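Local coordinates for uncharacterized protein (Pseudomonas syringae pv. tomato, PDB 3K4I) that is of unknown function but belongs to the aldolase/RraA-like family and, in its three-chain assembly, holds magnesium ions where subunits meet, at residues C97-D102 against Q143-R148; V88-G93 against V117-A122; A75-Q80 against T149-V154; P42-Q47 against F136-F141. One frame throughout, in Å; residues are numbered along the deposited sequence.

Overall arrangement
All four contacts lie in the part of the chain built around the mixed beta sheet of this aldolase/RraA-like protein. Contact 2 pairs strands 85-90 and 115-119, and contact 4 continues from the latter through strand 135-137 to the short antiparallel strand 45-46; their centres are about 8 Å apart, and they share a probable hydrogen bond, Ile118 N to Phe136 O at 2.8 Å. Contact 1 joins two loops and carries a magnesium site that a second subunit completes; the centres of contacts 1 and 2 are about 11 Å apart. Contact 3 packs a 3-10 segment on strand 150-154, the centres of contacts 1 and 3 being about 12 Å apart. Contacts 3 and 4 do not touch.

Contact 1: C97-D102 against Q143-R148; sequences CTVWGD and QSAKNR. With MG (magnesium ion), chain H.
The loop Cys97-Asp102, which leads into helix 102-110 and to a magnesium site between subunits, is tied at Thr98 to Gln143 in the loop between strands 135-137 and 150-154. Gln143 O receives two bonds from this one residue. Thr98 N donates to it at 2.9 Å through a bent bond (138° at the hydrogen), whereas Thr98 OG1 reaches the same Gln143 O at 2.8 Å from above the carbonyl plane. A chi1 of 57° sets OG1 between the backbone N and the carbonyl carbon, where hydroxyl and amide can share one acceptor. One residue earlier, Cys97 CB lies against Arg148 CD at 3.6 Å. The extended Arg148 chain then turns its guanidinium so that NH1 donates to Ser144 O at 3.1 Å, close to the guanidinium plane, while Gln143 CB covers one face over its centre; NH2 makes salt bridges with Asp33 and Asp38 of the second subunit. The methyl of Ala145 sits 3.3 Å from Thr98 O (measured from CB), and a water links that oxygen to Ala145 N. An ST turn, with Ser144 OG accepting from Lys146 N, shapes this bend. Farther along the first loop, Asp102 OD2 binds the magnesium ion at 2.1 Å together with four waters and Glu200 of the second subunit. Val99 packs on Ile118 of strand 115-119, Trp100 reaches Thr116 and Ile118 of the same strand, and Gly101 occupies the N-cap of helix 102-110.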
# COMPACT_ATOMS: atom_id res chain seq x y z
N CYS C 97 -0.49 6.37 16.70
CA CYS C 97 0.88 6.63 17.16
C CYS C 97 1.77 5.53 16.60
O CYS C 97 1.31 4.45 16.22
CB CYS C 97 0.96 6.68 18.68
SG CYS C 97 0.29 5.23 19.54
N THR C 98 3.06 5.83 16.55
CA THR C 98 4.05 4.92 15.94
C THR C 98 5.01 4.36 16.98
O THR C 98 5.27 5.00 18.01
CB THR C 98 4.84 5.64 14.85
OG1 THR C 98 5.46 6.80 15.42
CG2 THR C 98 3.90 6.07 13.72
N VAL C 99 5.51 3.16 16.73
CA VAL C 99 6.40 2.48 17.66
C VAL C 99 7.68 2.04 16.95
O VAL C 99 8.33 1.08 17.37
CB VAL C 99 5.73 1.29 18.42
CG1 VAL C 99 4.64 1.79 19.40
CG2 VAL C 99 5.18 0.26 17.48
N TRP C 100 8.04 2.76 15.88
CA TRP C 100 9.34 2.52 15.18
C TRP C 100 9.65 3.77 14.35
O TRP C 100 8.73 4.35 13.76
CB TRP C 100 9.26 1.33 14.26
CG TRP C 100 10.62 0.89 13.75
CD1 TRP C 100 11.20 1.23 12.56
CD2 TRP C 100 11.55 0.07 14.45
NE1 TRP C 100 12.46 0.63 12.46
CE2 TRP C 100 12.69 -0.08 13.61
CE3 TRP C 100 11.52 -0.59 15.70
CZ2 TRP C 100 13.82 -0.83 13.99
CZ3 TRP C 100 12.64 -1.31 16.10
CH2 TRP C 100 13.78 -1.45 15.22
N GLY C 101 10.90 4.19 14.32
CA GLY C 101 11.27 5.34 13.50
C GLY C 101 12.76 5.31 13.18
O GLY C 101 13.36 4.24 13.25
N ASP C 102 13.31 6.47 12.86
CA ASP C 102 14.68 6.56 12.33
C ASP C 102 15.77 6.09 13.28
O ASP C 102 16.68 5.34 12.86
CB ASP C 102 15.01 7.95 11.75
CG ASP C 102 14.76 9.11 12.74
OD1 ASP C 102 14.53 8.95 13.96
OD2 ASP C 102 14.82 10.26 12.24
N GLN C 143 3.12 10.46 14.18
CA GLN C 143 2.96 10.88 15.57
C GLN C 143 3.66 9.88 16.50
O GLN C 143 3.54 8.66 16.34
CB GLN C 143 1.49 11.06 15.95
CG GLN C 143 0.82 12.23 15.23
CD GLN C 143 -0.63 12.47 15.65
OE1 GLN C 143 -1.23 13.45 15.25
NE2 GLN C 143 -1.19 11.57 16.45
N SER C 144 4.42 10.44 17.43
CA SER C 144 5.28 9.72 18.36
C SER C 144 4.47 8.89 19.34
O SER C 144 3.33 9.25 19.64
CB SER C 144 6.09 10.75 19.14
OG SER C 144 6.81 10.18 20.22
N ALA C 145 5.08 7.82 19.86
CA ALA C 145 4.50 7.07 20.98
C ALA C 145 4.42 7.90 22.27
O ALA C 145 3.60 7.61 23.14
CB ALA C 145 5.33 5.81 21.26
N LYS C 146 5.26 8.93 22.37
CA LYS C 146 5.38 9.69 23.62
C LYS C 146 4.03 10.29 24.01
O LYS C 146 3.35 10.96 23.21
CB LYS C 146 6.49 10.74 23.53
CG LYS C 146 6.67 11.55 24.83
CD LYS C 146 8.14 11.77 25.18
CE LYS C 146 8.78 10.47 25.69
NZ LYS C 146 9.98 10.73 26.57
N ASN C 147 3.61 9.99 25.24
CA ASN C 147 2.29 10.37 25.76
C ASN C 147 1.10 9.74 25.04
O ASN C 147 -0.04 10.16 25.26
CB ASN C 147 2.11 11.91 25.82
CG ASN C 147 2.94 12.57 26.91
OD1 ASN C 147 3.30 13.74 26.80
ND2 ASN C 147 3.23 11.83 27.97
N ARG C 148 1.34 8.73 24.19
CA ARG C 148 0.26 8.06 23.47
C ARG C 148 0.16 6.58 23.81
O ARG C 148 -0.92 6.02 23.97
CB ARG C 148 0.38 8.26 21.96
CG ARG C 148 0.20 9.73 21.53
CD ARG C 148 0.07 9.89 20.01
NE ARG C 148 -0.27 11.27 19.64
CZ ARG C 148 0.63 12.24 19.46
NH1 ARG C 148 1.92 11.98 19.59
NH2 ARG C 148 0.23 13.46 19.15
MG MG H . 13.89 12.03 12.73
O HOH W 1 7.60 7.13 18.61
O HOH W 2 12.39 11.09 13.65
O HOH W 3 12.91 11.91 10.94
O HOH W 4 12.97 13.80 12.94
O HOH W 5 15.38 13.14 11.89

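Contact 2: V88-G93 against V117-A122; sequences VSSNSG and VIDGVA
Ser90 OG and Asp119 CG each stand opposite their own backbone nitrogens (chi1 -173° and 167°), torsions that turn the hydroxyl and the carboxylate toward each other on the face of the sheet where the pairing of these two residues puts both side chains. Ser90 OG donates to Asp119 OD2 at 2.7 Å, using the anti lone pair of that oxygen, away from OD1; OD1 in turn forms a salt bridge with Arg138 NE. The carboxylate is thus held at both oxygens, one by a hydroxyl and the other by an arginine. On the same face Val88 and Val117 lie side by side, with Val88 CG2 4.2 Å from Val117 CB, and Ile160 touches Val88, Ser90 and Asp119. Beneath these side chains run two parallel strands, 88-90 and 117-119, whose axes approach to 4.7 Å at an angle of 12°. They belong to a beta-alpha-beta unit connected through helix 102-110. Ser89 binds both ways, its N to Val117 O at 2.8 Å and its O to Asp119 N at 2.8 Å. Asp119 is the centre of an inverse gamma turn, and its carbonyl oxygen accepts from Asn91 N at 3.0 Å and from Gly93 N at 3.2 Å, on opposite faces of the carbonyl plane. Asn91 places its amide between two neighbours, OD1 bonded to Thr149 OG1 and ND2 to a water that also accepts from Val121 N. On the other face of the strands, Ser89 touches Val60 and Ile118 packs against Leu135.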
# COMPACT_ATOMS: atom_id res chain seq x y z
N VAL C 88 9.26 -7.96 17.19
CA VAL C 88 7.83 -8.09 16.89
C VAL C 88 7.15 -7.27 17.94
O VAL C 88 7.22 -7.63 19.11
CB VAL C 88 7.33 -9.54 16.93
CG1 VAL C 88 5.80 -9.60 16.62
CG2 VAL C 88 8.11 -10.40 15.93
N SER C 89 6.52 -6.17 17.52
CA SER C 89 6.00 -5.16 18.42
C SER C 89 4.51 -5.11 18.32
O SER C 89 3.97 -5.02 17.20
CB SER C 89 6.57 -3.78 18.09
OG SER C 89 7.93 -3.71 18.47
N SER C 90 3.86 -5.15 19.46
CA SER C 90 2.38 -5.14 19.47
C SER C 90 1.85 -3.93 20.23
O SER C 90 2.13 -3.75 21.41
CB SER C 90 1.83 -6.48 19.97
OG SER C 90 0.40 -6.52 19.84
N ASN C 91 1.07 -3.12 19.52
CA ASN C 91 0.52 -1.88 20.05
C ASN C 91 -0.98 -1.81 19.76
O ASN C 91 -1.52 -0.74 19.36
CB ASN C 91 1.28 -0.68 19.47
CG ASN C 91 0.88 0.64 20.10
OD1 ASN C 91 0.55 0.70 21.30
ND2 ASN C 91 0.88 1.71 19.30
N SER C 92 -1.65 -2.95 19.95
CA SER C 92 -3.11 -3.04 19.81
C SER C 92 -3.62 -2.61 18.44
O SER C 92 -4.74 -2.04 18.32
CB SER C 92 -3.76 -2.20 20.90
OG SER C 92 -3.39 -2.66 22.18
N GLY C 93 -2.79 -2.79 17.41
CA GLY C 93 -3.15 -2.40 16.05
C GLY C 93 -3.41 -0.93 15.86
O GLY C 93 -4.08 -0.55 14.90
N VAL C 117 8.52 -6.20 12.85
CA VAL C 117 7.14 -6.56 12.50
C VAL C 117 6.27 -5.81 13.50
O VAL C 117 6.49 -5.97 14.71
CB VAL C 117 6.94 -8.07 12.68
CG1 VAL C 117 5.50 -8.44 12.47
CG2 VAL C 117 7.82 -8.82 11.71
N ILE C 118 5.27 -5.05 13.04
CA ILE C 118 4.46 -4.20 13.93
C ILE C 118 2.96 -4.39 13.79
O ILE C 118 2.40 -4.19 12.71
CB ILE C 118 4.78 -2.69 13.75
CG1 ILE C 118 6.28 -2.45 13.81
CG2 ILE C 118 4.10 -1.88 14.83
CD1 ILE C 118 6.68 -1.02 13.48
N ASP C 119 2.35 -4.77 14.91
CA ASP C 119 0.89 -4.78 15.05
C ASP C 119 0.55 -3.35 15.46
O ASP C 119 0.32 -3.06 16.63
CB ASP C 119 0.48 -5.84 16.09
CG ASP C 119 -0.98 -5.73 16.53
OD1 ASP C 119 -1.82 -5.40 15.70
OD2 ASP C 119 -1.24 -5.99 17.73
N GLY C 120 0.52 -2.46 14.47
CA GLY C 120 0.57 -1.04 14.70
C GLY C 120 1.24 -0.39 13.51
O GLY C 120 1.34 -0.99 12.44
N VAL C 121 1.68 0.85 13.68
CA VAL C 121 2.27 1.61 12.57
C VAL C 121 3.65 2.18 12.90
O VAL C 121 4.07 2.18 14.08
CB VAL C 121 1.30 2.73 12.10
CG1 VAL C 121 0.02 2.10 11.55
CG2 VAL C 121 1.01 3.76 13.21
N ALA C 122 4.37 2.60 11.86
CA ALA C 122 5.73 3.14 12.00
C ALA C 122 5.86 4.52 11.37
O ALA C 122 5.07 4.87 10.49
CB ALA C 122 6.74 2.17 11.35
O HOH W 6 0.98 1.74 16.32

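Contact 3: A75-Q80 against T149-V154; sequences ANYIDQ and TQLKAV
Tyr77 reaches from a 3-10 segment toward Leu151 and Val154 of strand 150-154. Its CB lies 3.8 Å from Val154 CG1, and the same methyl is 4.0 Å from Tyr77 CG. One atom farther out, Tyr77 CD1 meets the isobutyl end of Leu151, 3.8 Å from Leu151 CD2, with the two side chains crossing at about a right angle. The methyls approach the ring obliquely; one ring face is covered instead from within its own segment, near the rim, by Ala75 O and Ile78 CB. At the tip, Tyr77 OH lies 3.8 Å from Trp100 CZ3 and packs near Ser89 OG as well. A chi1 of 70° places CG between the backbone N and the carbonyl carbon, turning the ring so that CD1 faces Leu151. Two polar side chains border this apolar patch. Asn76 OD1 comes to 3.3 Å from Leu151 CD1, the two side chains arriving from opposite directions, and Gln80, extended beyond CG, brings NE2 to 3.5 Å from Val154 CG2. All of these are van der Waals contacts. Lys152 and Ala153 both face Gln61 in a classic beta bulge, and the extra residue lets Leu151 and Val154, three positions apart, point to the same side. Strand 150-154 runs antiparallel to strand 53-63, whose Val60 touches both Leu151 and Tyr77. The ring also rests on Ile87 of strand 85-90 and Met104 of helix 102-110, while Asp79 bonds to the backbone at Leu213 and Glu214 of the second subunit.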
# COMPACT_ATOMS: atom_id res chain seq x y z
N ALA C 75 11.65 3.28 22.84
CA ALA C 75 12.79 2.78 22.08
C ALA C 75 13.84 2.13 22.99
O ALA C 75 14.52 1.20 22.59
CB ALA C 75 13.43 3.89 21.26
N ASN C 76 13.93 2.64 24.23
CA ASN C 76 14.91 2.18 25.23
C ASN C 76 15.20 0.66 25.31
O ASN C 76 16.36 0.27 25.54
CB ASN C 76 14.56 2.73 26.61
CG ASN C 76 13.13 2.46 26.99
OD1 ASN C 76 12.70 1.31 27.03
ND2 ASN C 76 12.38 3.52 27.28
N TYR C 77 14.18 -0.18 25.10
CA TYR C 77 14.36 -1.64 25.15
C TYR C 77 15.35 -2.17 24.13
O TYR C 77 15.78 -3.31 24.23
CB TYR C 77 13.05 -2.38 24.88
CG TYR C 77 12.53 -2.29 23.43
CD1 TYR C 77 11.62 -1.31 23.05
CD2 TYR C 77 12.96 -3.20 22.44
CE1 TYR C 77 11.15 -1.21 21.73
CE2 TYR C 77 12.51 -3.11 21.13
CZ TYR C 77 11.60 -2.12 20.77
OH TYR C 77 11.14 -2.04 19.46
N ILE C 78 15.63 -1.37 23.10
CA ILE C 78 16.33 -1.90 21.94
C ILE C 78 17.76 -2.31 22.27
O ILE C 78 18.30 -3.20 21.61
CB ILE C 78 16.28 -0.94 20.72
CG1 ILE C 78 16.40 -1.76 19.42
CG2 ILE C 78 17.21 0.25 20.92
CD1 ILE C 78 16.02 -1.06 18.15
N ASP C 79 18.38 -1.68 23.27
CA ASP C 79 19.72 -2.12 23.72
C ASP C 79 19.77 -3.58 24.18
O ASP C 79 20.86 -4.16 24.28
CB ASP C 79 20.21 -1.24 24.88
CG ASP C 79 20.75 0.10 24.41
OD1 ASP C 79 21.37 0.14 23.32
OD2 ASP C 79 20.59 1.10 25.15
N GLN C 80 18.62 -4.16 24.49
CA GLN C 80 18.51 -5.53 24.99
C GLN C 80 18.42 -6.59 23.88
O GLN C 80 18.55 -7.78 24.17
CB GLN C 80 17.26 -5.65 25.88
CG GLN C 80 17.15 -4.60 26.96
CD GLN C 80 16.27 -5.05 28.13
OE1 GLN C 80 16.54 -4.70 29.29
NE2 GLN C 80 15.27 -5.88 27.84
N THR C 149 1.32 5.95 23.91
CA THR C 149 1.40 4.54 24.29
C THR C 149 2.71 4.38 25.05
O THR C 149 3.55 5.27 24.98
CB THR C 149 1.34 3.60 23.05
OG1 THR C 149 1.12 2.26 23.49
CG2 THR C 149 2.61 3.68 22.22
N GLN C 150 2.83 3.32 25.86
CA GLN C 150 4.04 3.10 26.64
C GLN C 150 4.41 1.62 26.70
O GLN C 150 3.55 0.75 26.57
CB GLN C 150 3.92 3.68 28.06
CG GLN C 150 3.14 2.82 29.00
CD GLN C 150 3.01 3.38 30.40
OE1 GLN C 150 2.99 4.61 30.62
NE2 GLN C 150 2.86 2.48 31.36
N LEU C 151 5.70 1.35 26.84
CA LEU C 151 6.14 -0.04 26.98
C LEU C 151 5.59 -0.69 28.24
O LEU C 151 5.60 -0.08 29.32
CB LEU C 151 7.67 -0.10 27.02
CG LEU C 151 8.29 0.17 25.67
CD1 LEU C 151 9.73 0.63 25.83
CD2 LEU C 151 8.21 -1.08 24.81
N LYS C 152 5.11 -1.91 28.09
CA LYS C 152 4.63 -2.71 29.21
C LYS C 152 5.71 -3.72 29.56
O LYS C 152 6.16 -3.78 30.69
CB LYS C 152 3.32 -3.44 28.90
CG LYS C 152 2.88 -4.34 30.05
CD LYS C 152 1.50 -4.96 29.75
CE LYS C 152 0.85 -5.45 31.03
NZ LYS C 152 -0.48 -6.10 30.75
N ALA C 153 6.13 -4.49 28.56
CA ALA C 153 7.06 -5.59 28.79
C ALA C 153 7.69 -6.03 27.48
O ALA C 153 7.09 -5.90 26.42
CB ALA C 153 6.34 -6.77 29.42
N VAL C 154 8.91 -6.55 27.57
CA VAL C 154 9.50 -7.25 26.42
C VAL C 154 9.76 -8.72 26.75
O VAL C 154 9.91 -9.09 27.92
CB VAL C 154 10.81 -6.59 25.86
CG1 VAL C 154 10.57 -5.14 25.44
CG2 VAL C 154 11.98 -6.68 26.86

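Contact 4: P42-Q47 against F136-F141; sequences PGIASQ and FSRGRF
Ala45 and Ser137 form an antiparallel hydrogen-bonded pair, Ala45 N to Ser137 O and Ser137 N to Ala45 O both at 2.9 Å, and Ser46 with Phe136 makes the adjoining non-hydrogen-bonded pair. Ser137 O also accepts from Gln47 NE2 at 3.1 Å, and the two donors come from opposite faces of its carbonyl plane. Gln47 can do this because its chain bends at chi2 (-60°), turning NE2 to Ser137 O of the partner strand. Arg140 spends two nitrogens on Gln47, NE on the amide oxygen OE1 and NH2 on the backbone O, the latter bond from Arg140 NH2 to Gln47 O measuring 2.9 Å. The amide and guanidinium planes lie 63° apart. At the far end of the pairing, Arg138 NH1 donates to Pro42 O at 3.0 Å, the oxygen offering an in-plane lone pair and lying close to the guanidinium plane. Ile44 CG1 covers one face of this guanidinium, which also forms salt bridges with Asp119 and Asp161; the arginine therefore links three parts of the chain. Phe136 CD1 presses on Ser46 CA at 3.4 Å, while Ile44 CG2 lies 3.9 Å from Phe136 CB. The short strand 45-46 adds an antiparallel partner to strand 135-137, which on its other side runs parallel to strand 115-119, within the mixed sheet of this RraA-like fold.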
# COMPACT_ATOMS: atom_id res chain seq x y z
N PRO C 42 -2.38 -11.40 9.39
CA PRO C 42 -3.03 -10.66 8.29
C PRO C 42 -3.00 -9.16 8.56
O PRO C 42 -3.08 -8.75 9.70
CB PRO C 42 -4.46 -11.20 8.28
CG PRO C 42 -4.68 -11.72 9.67
CD PRO C 42 -3.34 -12.14 10.23
N GLY C 43 -2.83 -8.37 7.50
CA GLY C 43 -2.79 -6.93 7.67
C GLY C 43 -1.44 -6.34 8.01
O GLY C 43 -1.30 -5.14 7.96
N ILE C 44 -0.44 -7.18 8.33
CA ILE C 44 0.90 -6.66 8.63
C ILE C 44 1.74 -6.71 7.34
O ILE C 44 2.30 -7.75 6.98
CB ILE C 44 1.58 -7.35 9.85
CG1 ILE C 44 0.72 -7.19 11.12
CG2 ILE C 44 2.99 -6.72 10.11
CD1 ILE C 44 1.34 -7.64 12.42
N ALA C 45 1.79 -5.59 6.64
CA ALA C 45 2.26 -5.52 5.28
C ALA C 45 3.72 -5.12 5.18
O ALA C 45 4.21 -4.30 5.95
CB ALA C 45 1.38 -4.55 4.47
N SER C 46 4.42 -5.67 4.20
CA SER C 46 5.71 -5.13 3.84
C SER C 46 5.61 -3.64 3.46
O SER C 46 4.81 -3.25 2.59
CB SER C 46 6.31 -5.94 2.69
OG SER C 46 7.51 -5.31 2.29
N GLN C 47 6.43 -2.81 4.12
CA GLN C 47 6.49 -1.37 3.85
C GLN C 47 7.66 -0.95 2.99
O GLN C 47 7.74 0.20 2.57
CB GLN C 47 6.49 -0.57 5.17
CG GLN C 47 5.23 -0.79 6.05
CD GLN C 47 3.93 -0.39 5.37
OE1 GLN C 47 3.90 0.51 4.50
NE2 GLN C 47 2.86 -1.06 5.72
N PHE C 136 7.72 -4.26 8.52
CA PHE C 136 6.39 -4.74 8.22
C PHE C 136 5.45 -4.15 9.25
O PHE C 136 5.74 -4.19 10.45
CB PHE C 136 6.44 -6.26 8.29
CG PHE C 136 7.44 -6.84 7.36
CD1 PHE C 136 7.07 -7.27 6.09
CD2 PHE C 136 8.79 -6.90 7.73
CE1 PHE C 136 8.01 -7.79 5.21
CE2 PHE C 136 9.76 -7.39 6.82
CZ PHE C 136 9.36 -7.83 5.56
N SER C 137 4.34 -3.58 8.80
CA SER C 137 3.44 -2.92 9.73
C SER C 137 2.06 -2.76 9.11
O SER C 137 1.88 -3.02 7.93
CB SER C 137 3.97 -1.51 10.05
OG SER C 137 3.88 -0.68 8.91
N ARG C 138 1.12 -2.30 9.92
CA ARG C 138 -0.23 -2.01 9.42
C ARG C 138 -0.32 -0.67 8.70
O ARG C 138 -1.41 -0.23 8.30
CB ARG C 138 -1.22 -2.03 10.57
CG ARG C 138 -1.34 -3.40 11.23
CD ARG C 138 -2.55 -3.51 12.17
NE ARG C 138 -2.42 -4.75 12.93
CZ ARG C 138 -2.59 -5.98 12.44
NH1 ARG C 138 -2.94 -6.16 11.19
NH2 ARG C 138 -2.40 -7.05 13.24
N GLY C 139 0.80 0.01 8.57
CA GLY C 139 0.76 1.31 7.90
C GLY C 139 1.80 2.28 8.36
O GLY C 139 2.74 1.91 9.10
N ARG C 140 1.61 3.52 7.93
CA ARG C 140 2.58 4.60 8.07
C ARG C 140 1.92 5.80 8.70
O ARG C 140 0.82 6.19 8.29
CB ARG C 140 3.13 4.99 6.71
CG ARG C 140 3.75 3.82 5.90
CD ARG C 140 3.85 4.14 4.44
NE ARG C 140 4.69 3.16 3.72
CZ ARG C 140 5.25 3.39 2.54
NH1 ARG C 140 5.04 4.55 1.90
NH2 ARG C 140 6.02 2.47 1.97
N PHE C 141 2.59 6.38 9.70
CA PHE C 141 2.14 7.62 10.35
C PHE C 141 3.36 8.37 10.89
O PHE C 141 4.47 7.92 10.70
CB PHE C 141 1.11 7.31 11.44
CG PHE C 141 0.21 8.47 11.78
CD1 PHE C 141 -0.15 8.71 13.11
CD2 PHE C 141 -0.29 9.32 10.79
CE1 PHE C 141 -1.00 9.78 13.45
CE2 PHE C 141 -1.15 10.40 11.12
CZ PHE C 141 -1.49 10.62 12.46